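Local coordinates for protein endo-arabinase (Bacteroides thetaiotaomicron, PDB 5C0P) that probably hydrolyses O-glycosidic bonds within arabinan, as a metal-binding member of glycosyl hydrolase family 43, at residues 20-32 with 275-288. Numbering follows the deposited sequence.
With GOL (glycerol), chain I.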
loop_
_atom_site.group_PDB
_atom_site.type_symbol
_atom_site.label_atom_id
_atom_site.label_comp_id
_atom_site.label_asym_id
_atom_site.label_seq_id
_atom_site.Cartn_x
_atom_site.Cartn_y
_atom_site.Cartn_z
ATOM N N PRO A 20 14.113 5.101 18.068
ATOM C CA PRO A 20 13.455 6.356 17.682
ATOM C C PRO A 20 12.927 6.280 16.256
ATOM O O PRO A 20 13.588 5.692 15.390
ATOM C CB PRO A 20 14.592 7.389 17.760
ATOM C CG PRO A 20 15.702 6.719 18.526
ATOM C CD PRO A 20 15.565 5.264 18.256
ATOM N N VAL A 21 11.760 6.870 16.002
ATOM C CA VAL A 21 11.182 6.850 14.658
ATOM C C VAL A 21 12.153 7.447 13.620
ATOM O O VAL A 21 12.202 6.986 12.478
ATOM C CB VAL A 21 9.784 7.538 14.633
ATOM C CG1 VAL A 21 9.889 9.025 14.998
ATOM C CG2 VAL A 21 9.084 7.328 13.288
ATOM N N SER A 22 12.960 8.417 14.037
ATOM C CA SER A 22 13.908 9.065 13.130
ATOM C C SER A 22 15.015 8.109 12.660
ATOM O O SER A 22 15.677 8.364 11.650
ATOM C CB SER A 22 14.517 10.304 13.786
ATOM O OG SER A 22 15.209 9.959 14.972
ATOM N N SER A 23 15.203 7.005 13.381
ATOM C CA SER A 23 16.278 6.066 13.063
ATOM C C SER A 23 15.821 4.944 12.130
ATOM O O SER A 23 16.641 4.164 11.636
ATOM C CB SER A 23 16.854 5.461 14.346
ATOM O OG SER A 23 16.022 4.408 14.801
ATOM N N LEU A 24 14.515 4.855 11.894
ATOM C CA LEU A 24 13.982 3.797 11.047
ATOM C C LEU A 24 14.417 4.006 9.602
ATOM O O LEU A 24 14.390 5.123 9.093
ATOM C CB LEU A 24 12.455 3.751 11.127
ATOM C CG LEU A 24 11.886 3.409 12.506
ATOM C CD1 LEU A 24 10.364 3.425 12.476
ATOM C CD2 LEU A 24 12.400 2.055 12.967
ATOM N N ARG A 25 14.854 2.927 8.961
ATOM C CA ARG A 25 15.241 2.934 7.556
ATOM C C ARG A 25 14.467 1.833 6.846
ATOM O O ARG A 25 14.759 0.648 6.999
ATOM C CB ARG A 25 16.752 2.717 7.419
ATOM C CG ARG A 25 17.580 3.849 7.986
ATOM C CD ARG A 25 17.366 5.136 7.201
ATOM N NE ARG A 25 18.160 6.241 7.737
ATOM C CZ ARG A 25 17.766 7.038 8.728
ATOM N NH1 ARG A 25 18.561 8.017 9.142
ATOM N NH2 ARG A 25 16.582 6.866 9.314
ATOM N N LEU A 26 13.453 2.233 6.081
ATOM C CA LEU A 26 12.569 1.290 5.417
ATOM C C LEU A 26 11.753 2.040 4.376
ATOM O O LEU A 26 11.689 3.274 4.392
ATOM C CB LEU A 26 11.659 0.582 6.433
ATOM C CG LEU A 26 10.964 1.459 7.491
ATOM C CD1 LEU A 26 9.651 2.024 6.970
ATOM C CD2 LEU A 26 10.732 0.680 8.792
ATOM N N ARG A 27 11.169 1.286 3.458
ATOM C CA ARG A 27 10.326 1.826 2.403
ATOM C C ARG A 27 8.877 1.464 2.670
ATOM O O ARG A 27 8.587 0.532 3.424
ATOM C CB ARG A 27 10.729 1.226 1.055
ATOM C CG ARG A 27 12.129 1.587 0.596
ATOM C CD ARG A 27 12.451 0.932 -0.753
ATOM N NE ARG A 27 11.558 1.399 -1.813
ATOM C CZ ARG A 27 11.751 2.519 -2.497
ATOM N NH1 ARG A 27 12.811 3.283 -2.243
ATOM N NH2 ARG A 27 10.890 2.874 -3.442
ATOM N N ASP A 28 7.975 2.209 2.037
ATOM C CA ASP A 28 6.561 1.834 1.957
ATOM C C ASP A 28 5.878 1.608 3.308
ATOM O O ASP A 28 5.184 0.603 3.479
ATOM C CB ASP A 28 6.426 0.571 1.088
ATOM C CG ASP A 28 7.237 0.665 -0.211
ATOM O OD1 ASP A 28 7.260 1.741 -0.840
ATOM O OD2 ASP A 28 7.873 -0.334 -0.604
ATOM N N PRO A 29 6.055 2.537 4.268
ATOM C CA PRO A 29 5.561 2.244 5.622
ATOM C C PRO A 29 4.047 2.342 5.778
ATOM O O PRO A 29 3.434 3.403 5.601
ATOM C CB PRO A 29 6.243 3.314 6.476
ATOM C CG PRO A 29 6.383 4.479 5.549
ATOM C CD PRO A 29 6.674 3.876 4.190
ATOM N N PHE A 30 3.455 1.205 6.104
ATOM C CA PHE A 30 2.028 1.114 6.373
ATOM C C PHE A 30 1.851 0.985 7.881
ATOM O O PHE A 30 2.429 0.096 8.502
ATOM C CB PHE A 30 1.461 -0.120 5.669
ATOM C CG PHE A 30 -0.034 -0.259 5.784
ATOM C CD1 PHE A 30 -0.613 -0.720 6.963
ATOM C CD2 PHE A 30 -0.863 0.054 4.717
ATOM C CE1 PHE A 30 -1.986 -0.856 7.083
ATOM C CE2 PHE A 30 -2.245 -0.086 4.825
ATOM C CZ PHE A 30 -2.806 -0.538 6.010
ATOM N N ILE A 31 1.045 1.864 8.470
ATOM C CA ILE A 31 0.807 1.833 9.914
ATOM C C ILE A 31 -0.526 1.159 10.219
ATOM O O ILE A 31 -1.590 1.642 9.804
ATOM C CB ILE A 31 0.755 3.255 10.497
ATOM C CG1 ILE A 31 2.052 4.019 10.206
ATOM C CG2 ILE A 31 0.453 3.194 12.007
ATOM C CD1 ILE A 31 3.303 3.334 10.763
ATOM N N LEU A 32 -0.466 0.034 10.928
ATOM C CA LEU A 32 -1.667 -0.613 11.444
ATOM C C LEU A 32 -2.000 -0.010 12.806
ATOM O O LEU A 32 -1.197 -0.103 13.737
ATOM C CB LEU A 32 -1.440 -2.117 11.587
ATOM C CG LEU A 32 -2.523 -2.893 12.351
ATOM C CD1 LEU A 32 -3.868 -2.883 11.611
ATOM C CD2 LEU A 32 -2.054 -4.313 12.584
ATOM N N SER A 275 1.339 8.415 6.269
ATOM C CA SER A 275 2.609 7.712 6.436
ATOM C C SER A 275 3.169 7.358 5.062
ATOM O O SER A 275 2.468 6.760 4.229
ATOM C CB SER A 275 2.392 6.436 7.259
ATOM O OG SER A 275 3.573 5.645 7.334
ATOM N N TYR A 276 4.432 7.714 4.824
ATOM C CA TYR A 276 5.103 7.405 3.560
ATOM C C TYR A 276 6.598 7.399 3.799
ATOM O O TYR A 276 7.037 7.754 4.879
ATOM C CB TYR A 276 4.733 8.418 2.468
ATOM C CG TYR A 276 5.172 9.853 2.681
ATOM C CD1 TYR A 276 6.315 10.354 2.066
ATOM C CD2 TYR A 276 4.407 10.721 3.447
ATOM C CE1 TYR A 276 6.696 11.685 2.229
ATOM C CE2 TYR A 276 4.777 12.053 3.617
ATOM C CZ TYR A 276 5.923 12.520 3.012
ATOM O OH TYR A 276 6.280 13.845 3.182
ATOM N N HIS A 277 7.397 7.012 2.806
ATOM C CA HIS A 277 8.844 7.099 3.005
ATOM C C HIS A 277 9.436 8.224 2.183
ATOM O O HIS A 277 8.907 8.571 1.130
ATOM C CB HIS A 277 9.558 5.774 2.692
ATOM C CG HIS A 277 9.653 5.469 1.227
ATOM N ND1 HIS A 277 8.833 4.555 0.606
ATOM C CD2 HIS A 277 10.456 5.973 0.259
ATOM C CE1 HIS A 277 9.131 4.497 -0.681
ATOM N NE2 HIS A 277 10.112 5.359 -0.916
ATOM N N ALA A 278 10.528 8.800 2.671
ATOM C CA ALA A 278 11.287 9.791 1.917
ATOM C C ALA A 278 12.723 9.753 2.406
ATOM O O ALA A 278 12.979 9.347 3.534
ATOM C CB ALA A 278 10.699 11.182 2.121
ATOM N N PRO A 279 13.686 10.127 1.548
ATOM C CA PRO A 279 13.571 10.288 0.101
ATOM C C PRO A 279 13.460 8.884 -0.486
ATOM O O PRO A 279 13.201 7.930 0.263
ATOM C CB PRO A 279 14.910 10.929 -0.280
ATOM C CG PRO A 279 15.860 10.389 0.720
ATOM C CD PRO A 279 15.076 10.269 2.006
ATOM N N ASN A 280 13.660 8.741 -1.791
ATOM C CA ASN A 280 13.342 7.470 -2.436
ATOM C C ASN A 280 14.554 6.568 -2.673
ATOM O O ASN A 280 14.449 5.526 -3.313
ATOM C CB ASN A 280 12.573 7.705 -3.737
ATOM C CG ASN A 280 11.925 6.438 -4.265
ATOM O OD1 ASN A 280 11.320 5.670 -3.504
ATOM N ND2 ASN A 280 12.067 6.196 -5.569
ATOM N N SER A 281 15.706 6.973 -2.153
ATOM C CA SER A 281 16.909 6.157 -2.275
ATOM C C SER A 281 17.871 6.454 -1.138
ATOM O O SER A 281 17.801 7.521 -0.523
ATOM C CB SER A 281 17.599 6.410 -3.622
ATOM O OG SER A 281 17.965 7.771 -3.755
ATOM N N GLN A 282 18.761 5.494 -0.871
ATOM C CA GLN A 282 19.873 5.634 0.073
ATOM C C GLN A 282 19.467 5.702 1.539
ATOM O O GLN A 282 19.984 4.943 2.357
ATOM C CB GLN A 282 20.774 6.824 -0.280
ATOM C CG GLN A 282 21.443 6.703 -1.632
ATOM N N THR A 283 18.560 6.615 1.872
ATOM C CA THR A 283 18.227 6.869 3.269
ATOM C C THR A 283 16.729 6.902 3.536
ATOM O O THR A 283 16.285 7.640 4.425
ATOM C CB THR A 283 18.798 8.214 3.739
ATOM O OG1 THR A 283 18.337 9.251 2.863
ATOM C CG2 THR A 283 20.327 8.188 3.736
ATOM N N GLU A 284 15.959 6.109 2.788
ATOM C CA GLU A 284 14.501 6.092 2.941
ATOM C C GLU A 284 14.102 5.871 4.395
ATOM O O GLU A 284 14.582 4.942 5.048
ATOM C CB GLU A 284 13.866 4.979 2.100
ATOM C CG GLU A 284 14.265 4.973 0.624
ATOM C CD GLU A 284 15.363 3.969 0.327
ATOM O OE1 GLU A 284 16.392 3.980 1.025
ATOM O OE2 GLU A 284 15.183 3.152 -0.594
ATOM N N HIS A 285 13.205 6.711 4.894
ATOM C CA HIS A 285 12.741 6.601 6.274
ATOM C C HIS A 285 11.282 7.036 6.343
ATOM O O HIS A 285 10.804 7.783 5.478
ATOM C CB HIS A 285 13.597 7.482 7.187
ATOM C CG HIS A 285 13.627 8.922 6.774
ATOM N ND1 HIS A 285 14.625 9.441 5.981
ATOM C CD2 HIS A 285 12.774 9.937 7.032
ATOM C CE1 HIS A 285 14.390 10.727 5.772
ATOM N NE2 HIS A 285 13.270 11.053 6.394
ATOM N N PRO A 286 10.553 6.562 7.361
ATOM C CA PRO A 286 9.130 6.904 7.434
ATOM C C PRO A 286 8.896 8.347 7.821
ATOM O O PRO A 286 9.553 8.880 8.717
ATOM C CB PRO A 286 8.589 5.974 8.530
ATOM C CG PRO A 286 9.792 5.572 9.336
ATOM C CD PRO A 286 10.949 5.565 8.370
ATOM N N VAL A 287 7.956 8.964 7.123
ATOM C CA VAL A 287 7.481 10.292 7.442
ATOM C C VAL A 287 6.027 10.095 7.849
ATOM O O VAL A 287 5.216 9.605 7.062
ATOM C CB VAL A 287 7.576 11.209 6.217
ATOM C CG1 VAL A 287 7.006 12.587 6.532
ATOM C CG2 VAL A 287 9.032 11.326 5.751
ATOM N N ILE A 288 5.718 10.405 9.101
ATOM C CA ILE A 288 4.374 10.185 9.634
ATOM C C ILE A 288 3.947 11.510 10.241
ATOM O O ILE A 288 4.491 11.955 11.247
ATOM C CB ILE A 288 4.364 9.079 10.703
ATOM C CG1 ILE A 288 4.989 7.783 10.158
ATOM C CG2 ILE A 288 2.935 8.835 11.197
ATOM C CD1 ILE A 288 5.331 6.751 11.248
HETATM C C1 GOL I . 2.251 16.133 4.802
HETATM C C2 GOL I . 1.888 16.117 3.321
HETATM O O2 GOL I . 0.613 15.541 3.154
HETATM C C3 GOL I . 2.907 15.294 2.547
HETATM O O3 GOL I . 4.133 15.988 2.515
HETATM O O HOH W 1 11.987 8.420 10.031
#
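The guanidinium of Arg27 meets the 275-288 hairpin at three acceptors. Arg27 NH1 donates to Glu284 OE2 at 2.9 Å (N-H...O 153°), a salt bridge on the anti lone pair with the oxygen in the guanidinium plane, and also to Asn280 O at 3.0 Å, approached from above the carbonyl plane. Arg27 NH2 donates to Asn280 OD1 at 2.8 Å. The arginine chain bends at chi3, and His277 NE2 lies over one guanidinium face, the two planes 53° apart; Arg27 CB makes a CH-pi contact over the imidazole face. His277 NE2 donates in the ring plane to Asn280 OD1 at 2.9 Å, so the amide oxygen accepts from both side chains. With its hydrogen on NE2, His277 offers ND1 as acceptor: Asp28 N reaches His277 ND1 at 2.9 Å, almost straight (174°), though tilted out of the ring plane. Both imidazole nitrogens are thus satisfied and the ring flip is fixed. Replacing Arg27 with an alanine would probably leave Glu284 without its cationic mate and Asn280 O without this donor.

Leu26 N makes a weak bond to Glu284 O. Further along, Ser275 OG donates to Pro29 O at 2.8 Å, while Leu24 CB lies 3.6 Å from Pro286 CD, with Leu26 and Pro29 also against that ring. A water donates to both Val21 O and Pro286 O.

The contact joins the first and last blades of family 43's five-bladed beta-propeller. Asp28 adjoins the magnesium ligand His261, and its OD2, like Arg27 NE, bonds a bound Tris molecule. The chemistry is consistent with a fixed position for Asp28, its N bound by His277.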